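Local coordinates for TLR1789 protein (Thermosynechococcus elongatus, PDB 2X8X) that probably helps to insert proteins into the outer membrane or move them across it, this piece being the N-terminal POTRA-domain region of an Omp85-family protein, at residues R180-Q185 against L226-K231; D175-R180 against F203-F208; Y159-K164 against Q171-F176. One frame throughout, in Å; residues are numbered along the deposited sequence.

Interaction 1: R180-Q185 against L226-K231; sequences REMDTQ and LILNIK
Met-182 and Leu-228 meet tip to tip, with SD of Met-182 3.8 Å from CD1 of Leu-228. The methionine then bends at its last torsion (chi3 64°), which turns the terminal methyl away from the line of the chain and lets CE of Met-182 approach CD2 of Leu-226 at 4.2 Å. That same leucine methyl is met by a second group: CG2 of Thr-184 comes within 4.1 Å of CD2 of Leu-226, the side chains crossing at about a right angle. Leu-226 spends one branch on both loop residues, while, of the two segments' atoms, Leu-228 meets just the sulfur.

Thr-184 divides its work. With CG2 anti to the backbone N, the methyl is given to Leu-226, and OG1 is hydrogen-bonded to OD2 of Asp-198 on helix 192-205. The other carboxylate oxygen of Asp-198 accepts a hydrogen bond from the backbone N of Asp-183, so a single acid on that helix fixes the turn from which Met-182 and Thr-184 project. Behind the methionine, NE2 of Gln-185 donates to the carbonyl O of Met-182 at 2.7 Å, with an N-H...O angle of 162°; the donor stands 32° out of the carbonyl plane. This bond closes the loop upon itself.

Leu-226 and Leu-228 sit on the central strand of the three-stranded sheet of this POTRA domain, backbone-bonded to strand 154-161, Thr-158 lying between them as a partner of both, and both pack on Val-213 of strand 208-217. Segment 180-185 begins the connection between helix 175-179 and helix 192-205. Several of its polar atoms bond to helix 192-205 or within the loop, so what it gives the sheet is methyls and a thioether: a buried, non-directional contact held in place by polar bonds one shell away.

Interaction 2: D175-R180 against F203-F208; sequences DFVISR and FELGLF
The carbonyl O of Asp-175 receives the backbone N of Ser-179 at 2.9 Å and, more weakly, the backbone N of Ile-178 at 3.1 Å, and this helical turn sets Ile-178 against Phe-208 and Val-177 against two leucines. From Ile-178 the touching atom is CG1, 3.8 Å from CZ of Phe-208; CD1 of the same isoleucine follows a little farther off. The approach to the ring is slanting. Ile-178 holds CG1 beside its backbone N (chi1 -68°), which carries the longer branch to the aromatic ring although the side chain does not set out straight at it.

Val-177 uses a single methyl twice. Its CG1 lies 4.1 Å from CD1 of Leu-205 and 4.0 Å from CD1 of Leu-207, meeting the latter side chain nearly at right angles. The two leucines stand on the two sides of Gly-206 in sequence, where helix 192-205 ends: Gly-206 takes a positive phi of 88°, so the chain turns and Leu-207 can come back to the same methyl as Leu-205. CB of Leu-207 in turn rests over the centre of one face of the Phe-208 ring, 3.7 Å above its plane, so the ring that Ile-178 meets is covered on that face. Arg-233 backs this turn, its NH1 bonding to O of Gly-206.

The contact joins the short first helix of this POTRA domain to the end of the longer second one and the start of strand 208-217. The side chains meet through carbon alone, so fit probably depends on shape, while the backbone bonds described lie within each turn, with Arg-233 completing the one at Gly-206.

Interaction 3: Y159-K164 against Q171-F176; sequences YRFLNK and QRTRDF
Phe-161 lies under the side chain of Gln-171, which runs extended over one face of the ring. This pairing belongs to the beta-alpha-alpha-beta-beta arrangement of a POTRA domain, where edge strand 154-161 leads through a loop into the first helix. CG of Gln-171 makes a CH-pi contact with the Phe-161 ring, 4.0 Å from the centroid and 18° off the normal. The glutamine has CG anti to its own N (chi1 165°), which lays CB, CG and the amide out along the face; the amide plane is stacked on the ring at 30°.

Thr-173, farther along that loop, offers a methyl to the same ring: its CG2 is 3.7 Å from CE2 of Phe-161 and approaches obliquely, the two side chains crossing at about a right angle. Glu-232 on neighbouring strand 224-232 helps to hold the loop: its OE1 and OE2 accept hydrogen bonds from the backbone N of Arg-172 and of Thr-173. Phe-161 itself is buried, with Ile-178 of the helix also against it, whereas Gln-171 and Asp-175 lie toward the surface.

Two residues back on the strand, Tyr-159 sets out toward segment 171-176 and meets an acid. OD1 of Asp-175 sits at the edge of the Tyr-159 ring, near its plane, where the slightly positive ring hydrogens probably suit a carboxylate; this oxygen is 3.5 Å from CD2 of Tyr-159.

Overall arrangement
All three contacts lie in the last of three POTRA domains and join its helices and their loops to the sheet or to each other. Interaction 1, buried between the interhelical loop and the central strand, rests on aliphatic and thioether packing; interactions 2 and 3 are nearer the surface. Interaction 2 is also apolar, but joins a helix to the end of another and the strand start that follows, whereas interaction 3, at the edge strand, sets an amide on a ring face and a carboxylate at a ring edge. Interactions 2 and 3 share helix 175-179; backbone hydrogen bonds of Arg-160 to Leu-228 and Ile-230 link interactions 1 and 3. Ile-178 connects the set, touching Ile-230, Phe-161 and Thr-173.

Interaction 1: R180-Q185 against L226-K231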
# COMPACT_ATOMS: atom_id res chain seq x y z
N ARG A 180 28.89 0.70 19.84
CA ARG A 180 28.41 0.05 21.06
C ARG A 180 27.32 0.83 21.78
O ARG A 180 26.69 0.30 22.69
CB ARG A 180 29.55 -0.27 21.99
CG ARG A 180 29.97 0.87 22.91
CD ARG A 180 31.30 0.40 23.60
NE ARG A 180 32.13 1.55 23.98
CZ ARG A 180 33.19 1.51 24.78
NH1 ARG A 180 33.60 0.36 25.32
NH2 ARG A 180 33.86 2.63 25.04
N GLU A 181 27.10 2.07 21.36
CA GLU A 181 25.99 2.83 21.90
C GLU A 181 24.70 2.66 21.13
O GLU A 181 23.65 3.13 21.60
CB GLU A 181 26.34 4.32 21.94
CG GLU A 181 27.56 4.57 22.81
CD GLU A 181 27.36 4.18 24.27
OE1 GLU A 181 26.24 4.38 24.84
OE2 GLU A 181 28.37 3.73 24.86
N MET A 182 24.80 2.02 19.95
CA MET A 182 23.70 2.02 19.00
C MET A 182 23.00 0.67 18.89
O MET A 182 23.64 -0.35 18.61
CB MET A 182 24.20 2.45 17.61
CG MET A 182 24.66 3.91 17.62
SD MET A 182 25.04 4.37 15.94
CE MET A 182 23.41 4.24 15.10
N ASP A 183 21.69 0.69 19.09
CA ASP A 183 20.82 -0.45 18.71
C ASP A 183 20.48 -0.52 17.21
O ASP A 183 20.14 -1.60 16.69
CB ASP A 183 19.48 -0.40 19.45
CG ASP A 183 19.61 -0.66 20.93
OD1 ASP A 183 20.55 -1.39 21.38
OD2 ASP A 183 18.71 -0.14 21.65
N THR A 184 20.47 0.63 16.54
CA THR A 184 20.34 0.64 15.08
C THR A 184 21.63 0.06 14.47
O THR A 184 22.68 0.68 14.59
CB THR A 184 20.13 2.07 14.58
OG1 THR A 184 19.00 2.64 15.26
CG2 THR A 184 19.83 2.11 13.06
N GLN A 185 21.55 -1.15 13.87
CA GLN A 185 22.73 -1.90 13.35
C GLN A 185 22.32 -2.51 12.00
O GLN A 185 21.15 -2.60 11.73
CB GLN A 185 23.19 -3.01 14.33
CG GLN A 185 23.65 -2.47 15.69
CD GLN A 185 25.03 -1.80 15.67
OE1 GLN A 185 25.78 -1.95 14.71
NE2 GLN A 185 25.39 -1.09 16.75
N LEU A 226 22.19 3.96 6.51
CA LEU A 226 22.04 5.01 7.54
C LEU A 226 23.38 5.80 7.68
O LEU A 226 24.43 5.20 8.04
CB LEU A 226 21.60 4.47 8.91
CG LEU A 226 21.55 5.62 9.93
CD1 LEU A 226 20.16 6.13 9.89
CD2 LEU A 226 21.88 5.25 11.34
N ILE A 227 23.32 7.11 7.46
CA ILE A 227 24.56 7.91 7.47
C ILE A 227 24.50 8.71 8.75
O ILE A 227 23.46 9.34 9.02
CB ILE A 227 24.63 8.96 6.32
CG1 ILE A 227 24.26 8.38 4.93
CG2 ILE A 227 25.96 9.68 6.31
CD1 ILE A 227 25.04 7.23 4.47
N LEU A 228 25.58 8.67 9.53
CA LEU A 228 25.75 9.58 10.67
C LEU A 228 26.81 10.61 10.26
O LEU A 228 27.94 10.26 9.99
CB LEU A 228 26.21 8.82 11.90
CG LEU A 228 25.32 7.78 12.59
CD1 LEU A 228 25.91 7.47 13.97
CD2 LEU A 228 23.86 8.29 12.66
N ASN A 229 26.43 11.90 10.21
CA ASN A 229 27.33 12.96 9.86
C ASN A 229 27.74 13.55 11.19
O ASN A 229 26.88 14.11 11.93
CB ASN A 229 26.59 14.01 9.03
CG ASN A 229 26.30 13.51 7.60
OD1 ASN A 229 27.21 13.19 6.90
ND2 ASN A 229 25.03 13.37 7.23
N ILE A 230 29.02 13.42 11.50
CA ILE A 230 29.49 13.64 12.84
C ILE A 230 30.54 14.68 12.87
O ILE A 230 31.50 14.55 12.12
CB ILE A 230 30.10 12.32 13.43
CG1 ILE A 230 29.05 11.21 13.53
CG2 ILE A 230 30.70 12.58 14.82
CD1 ILE A 230 29.72 9.83 13.85
N LYS A 231 30.38 15.70 13.73
CA LYS A 231 31.41 16.70 14.00
C LYS A 231 31.91 16.51 15.42
O LYS A 231 31.17 16.74 16.37
CB LYS A 231 30.87 18.13 13.76
CG LYS A 231 30.30 18.39 12.34
CD LYS A 231 29.81 19.82 12.04
CE LYS A 231 28.71 19.71 10.95
NZ LYS A 231 28.40 20.93 10.13

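Interaction 2: D175-R180 against F203-F208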
# COMPACT_ATOMS: atom_id res chain seq x y z
N ASP A 175 35.62 3.41 15.88
CA ASP A 175 34.29 2.92 15.49
C ASP A 175 33.55 2.21 16.63
O ASP A 175 32.37 2.45 16.83
CB ASP A 175 34.33 1.95 14.26
CG ASP A 175 34.83 2.62 12.94
OD1 ASP A 175 34.67 3.84 12.72
OD2 ASP A 175 35.38 1.87 12.11
N PHE A 176 34.23 1.36 17.40
CA PHE A 176 33.49 0.61 18.45
C PHE A 176 32.80 1.53 19.46
O PHE A 176 31.75 1.20 20.00
CB PHE A 176 34.36 -0.46 19.16
CG PHE A 176 35.46 0.12 20.02
CD1 PHE A 176 35.21 0.53 21.34
CD2 PHE A 176 36.77 0.29 19.51
CE1 PHE A 176 36.25 1.12 22.16
CE2 PHE A 176 37.81 0.85 20.32
CZ PHE A 176 37.55 1.27 21.64
N VAL A 177 33.41 2.69 19.72
CA VAL A 177 32.91 3.66 20.73
C VAL A 177 31.52 4.10 20.36
O VAL A 177 30.65 4.21 21.24
CB VAL A 177 33.86 4.86 20.91
CG1 VAL A 177 33.27 5.93 21.86
CG2 VAL A 177 35.16 4.41 21.50
N ILE A 178 31.32 4.33 19.06
CA ILE A 178 30.03 4.74 18.55
C ILE A 178 29.09 3.53 18.41
O ILE A 178 27.94 3.57 18.87
CB ILE A 178 30.15 5.45 17.19
CG1 ILE A 178 30.87 6.80 17.37
CG2 ILE A 178 28.79 5.69 16.60
CD1 ILE A 178 31.49 7.29 16.07
N SER A 179 29.60 2.48 17.77
CA SER A 179 28.76 1.33 17.46
C SER A 179 28.13 0.72 18.76
O SER A 179 26.98 0.28 18.78
CB SER A 179 29.64 0.34 16.70
OG SER A 179 28.89 -0.83 16.45
N ARG A 180 28.89 0.70 19.84
CA ARG A 180 28.41 0.05 21.06
C ARG A 180 27.32 0.83 21.78
O ARG A 180 26.69 0.30 22.69
CB ARG A 180 29.55 -0.27 21.99
CG ARG A 180 29.97 0.87 22.91
CD ARG A 180 31.30 0.40 23.60
NE ARG A 180 32.13 1.55 23.98
CZ ARG A 180 33.19 1.51 24.78
NH1 ARG A 180 33.60 0.36 25.32
NH2 ARG A 180 33.86 2.63 25.04
N PHE A 203 25.06 11.50 22.55
CA PHE A 203 25.22 12.83 23.24
C PHE A 203 25.82 12.67 24.62
O PHE A 203 26.61 13.51 25.07
CB PHE A 203 23.85 13.53 23.40
CG PHE A 203 23.93 15.10 23.61
CD1 PHE A 203 24.25 15.67 24.85
CD2 PHE A 203 23.67 16.00 22.52
CE1 PHE A 203 24.36 17.08 25.02
CE2 PHE A 203 23.75 17.44 22.68
CZ PHE A 203 24.08 17.98 23.96
N GLU A 204 25.40 11.63 25.33
CA GLU A 204 25.82 11.42 26.74
C GLU A 204 27.31 11.08 26.81
O GLU A 204 27.90 11.14 27.86
CB GLU A 204 24.92 10.32 27.47
CG GLU A 204 23.74 10.92 28.30
CD GLU A 204 22.42 10.12 28.29
OE1 GLU A 204 21.38 10.70 28.70
OE2 GLU A 204 22.39 8.93 27.89
N LEU A 205 27.95 10.77 25.68
CA LEU A 205 29.42 10.49 25.68
C LEU A 205 30.26 11.79 25.79
O LEU A 205 31.35 11.78 26.34
CB LEU A 205 29.88 9.83 24.41
CG LEU A 205 29.27 8.42 24.13
CD1 LEU A 205 29.78 7.95 22.81
CD2 LEU A 205 29.69 7.46 25.17
N GLY A 206 29.75 12.89 25.25
CA GLY A 206 30.41 14.19 25.49
C GLY A 206 31.50 14.48 24.46
O GLY A 206 32.35 15.32 24.70
N LEU A 207 31.46 13.77 23.33
CA LEU A 207 32.55 13.69 22.35
C LEU A 207 32.28 14.49 21.11
O LEU A 207 33.26 14.86 20.42
CB LEU A 207 32.69 12.23 21.88
CG LEU A 207 33.32 11.28 22.86
CD1 LEU A 207 33.56 9.88 22.22
CD2 LEU A 207 34.56 11.90 23.54
N PHE A 208 30.99 14.71 20.79
CA PHE A 208 30.54 15.25 19.50
C PHE A 208 29.82 16.57 19.62
O PHE A 208 28.94 16.73 20.47
CB PHE A 208 29.61 14.24 18.75
CG PHE A 208 30.16 12.86 18.77
CD1 PHE A 208 31.41 12.60 18.17
CD2 PHE A 208 29.51 11.86 19.48
CE1 PHE A 208 31.96 11.31 18.20
CE2 PHE A 208 30.03 10.56 19.54
CZ PHE A 208 31.24 10.28 18.91

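Interaction 3: Y159-K164 against Q171-F176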
# COMPACT_ATOMS: atom_id res chain seq x y z
N TYR A 159 29.64 6.03 9.06
CA TYR A 159 30.03 7.26 9.75
C TYR A 159 30.77 8.22 8.81
O TYR A 159 31.70 7.82 8.13
CB TYR A 159 30.94 7.01 10.99
CG TYR A 159 30.46 5.93 11.91
CD1 TYR A 159 29.09 5.77 12.19
CD2 TYR A 159 31.38 5.04 12.49
CE1 TYR A 159 28.64 4.71 12.98
CE2 TYR A 159 30.96 4.01 13.30
CZ TYR A 159 29.59 3.85 13.54
OH TYR A 159 29.17 2.84 14.37
N ARG A 160 30.36 9.49 8.76
CA ARG A 160 31.15 10.45 7.99
C ARG A 160 31.59 11.59 8.94
O ARG A 160 30.73 12.29 9.54
CB ARG A 160 30.31 10.99 6.82
CG ARG A 160 29.85 9.94 5.84
CD ARG A 160 29.08 10.60 4.71
NE ARG A 160 28.74 9.51 3.79
CZ ARG A 160 27.74 9.53 2.94
NH1 ARG A 160 26.95 10.59 2.85
NH2 ARG A 160 27.50 8.48 2.19
N PHE A 161 32.89 11.72 9.14
CA PHE A 161 33.41 12.77 10.01
C PHE A 161 33.62 14.08 9.27
O PHE A 161 34.14 14.10 8.17
CB PHE A 161 34.63 12.25 10.77
CG PHE A 161 34.29 11.06 11.69
CD1 PHE A 161 34.21 9.77 11.17
CD2 PHE A 161 34.02 11.26 13.05
CE1 PHE A 161 33.87 8.65 12.00
CE2 PHE A 161 33.70 10.16 13.90
CZ PHE A 161 33.60 8.87 13.37
N LEU A 162 33.22 15.20 9.88
CA LEU A 162 33.21 16.47 9.15
C LEU A 162 33.75 17.54 10.03
O LEU A 162 33.50 17.49 11.24
CB LEU A 162 31.78 16.87 8.76
CG LEU A 162 30.87 15.86 8.06
CD1 LEU A 162 29.44 16.44 7.95
CD2 LEU A 162 31.37 15.36 6.67
N ASN A 163 34.50 18.51 9.47
CA ASN A 163 35.05 19.63 10.27
C ASN A 163 33.94 20.64 10.46
O ASN A 163 32.83 20.42 9.99
CB ASN A 163 36.26 20.28 9.58
CG ASN A 163 35.93 20.84 8.17
OD1 ASN A 163 34.76 21.04 7.78
ND2 ASN A 163 36.99 21.07 7.39
N LYS A 164 34.23 21.77 11.11
CA LYS A 164 33.19 22.84 11.23
C LYS A 164 32.52 23.25 9.88
O LYS A 164 31.27 23.30 9.80
CB LYS A 164 33.69 24.09 12.00
CG LYS A 164 32.52 24.94 12.64
CD LYS A 164 31.27 25.04 11.68
CE LYS A 164 29.98 25.64 12.27
NZ LYS A 164 30.11 27.11 12.50
N GLN A 171 38.97 11.25 11.15
CA GLN A 171 38.31 10.62 12.33
C GLN A 171 39.28 10.48 13.50
O GLN A 171 40.40 9.99 13.30
CB GLN A 171 37.89 9.22 11.89
CG GLN A 171 37.51 8.26 13.01
CD GLN A 171 36.71 7.06 12.46
OE1 GLN A 171 36.26 6.19 13.22
NE2 GLN A 171 36.50 7.04 11.15
N ARG A 172 38.87 10.87 14.71
CA ARG A 172 39.69 10.61 15.93
C ARG A 172 39.14 9.44 16.78
O ARG A 172 39.92 8.54 17.16
CB ARG A 172 39.96 11.89 16.78
CG ARG A 172 40.64 13.07 15.95
CD ARG A 172 41.20 14.33 16.76
NE ARG A 172 40.25 14.84 17.75
CZ ARG A 172 39.19 15.62 17.50
NH1 ARG A 172 38.89 16.07 16.28
NH2 ARG A 172 38.41 15.96 18.52
N THR A 173 37.83 9.42 17.05
CA THR A 173 37.24 8.36 17.91
C THR A 173 37.18 6.99 17.16
O THR A 173 36.91 6.94 15.96
CB THR A 173 35.79 8.75 18.40
OG1 THR A 173 35.27 7.72 19.25
CG2 THR A 173 34.84 8.84 17.20
N ARG A 174 37.40 5.90 17.86
CA ARG A 174 37.27 4.57 17.23
C ARG A 174 35.82 4.19 16.95
O ARG A 174 34.92 4.59 17.69
CB ARG A 174 37.92 3.50 18.11
CG ARG A 174 39.26 3.98 18.71
CD ARG A 174 40.38 3.81 17.74
NE ARG A 174 41.27 2.76 18.24
CZ ARG A 174 41.10 1.45 18.01
NH1 ARG A 174 40.10 0.99 17.26
NH2 ARG A 174 41.97 0.59 18.53
N ASP A 175 35.62 3.41 15.88
CA ASP A 175 34.29 2.92 15.49
C ASP A 175 33.55 2.21 16.63
O ASP A 175 32.37 2.45 16.83
CB ASP A 175 34.33 1.95 14.26
CG ASP A 175 34.83 2.62 12.94
OD1 ASP A 175 34.67 3.84 12.72
OD2 ASP A 175 35.38 1.87 12.11
N PHE A 176 34.23 1.36 17.40
CA PHE A 176 33.49 0.61 18.45
C PHE A 176 32.80 1.53 19.46
O PHE A 176 31.75 1.20 20.00
CB PHE A 176 34.36 -0.46 19.16
CG PHE A 176 35.46 0.12 20.02
CD1 PHE A 176 35.21 0.53 21.34
CD2 PHE A 176 36.77 0.29 19.51
CE1 PHE A 176 36.25 1.12 22.16
CE2 PHE A 176 37.81 0.85 20.32
CZ PHE A 176 37.55 1.27 21.64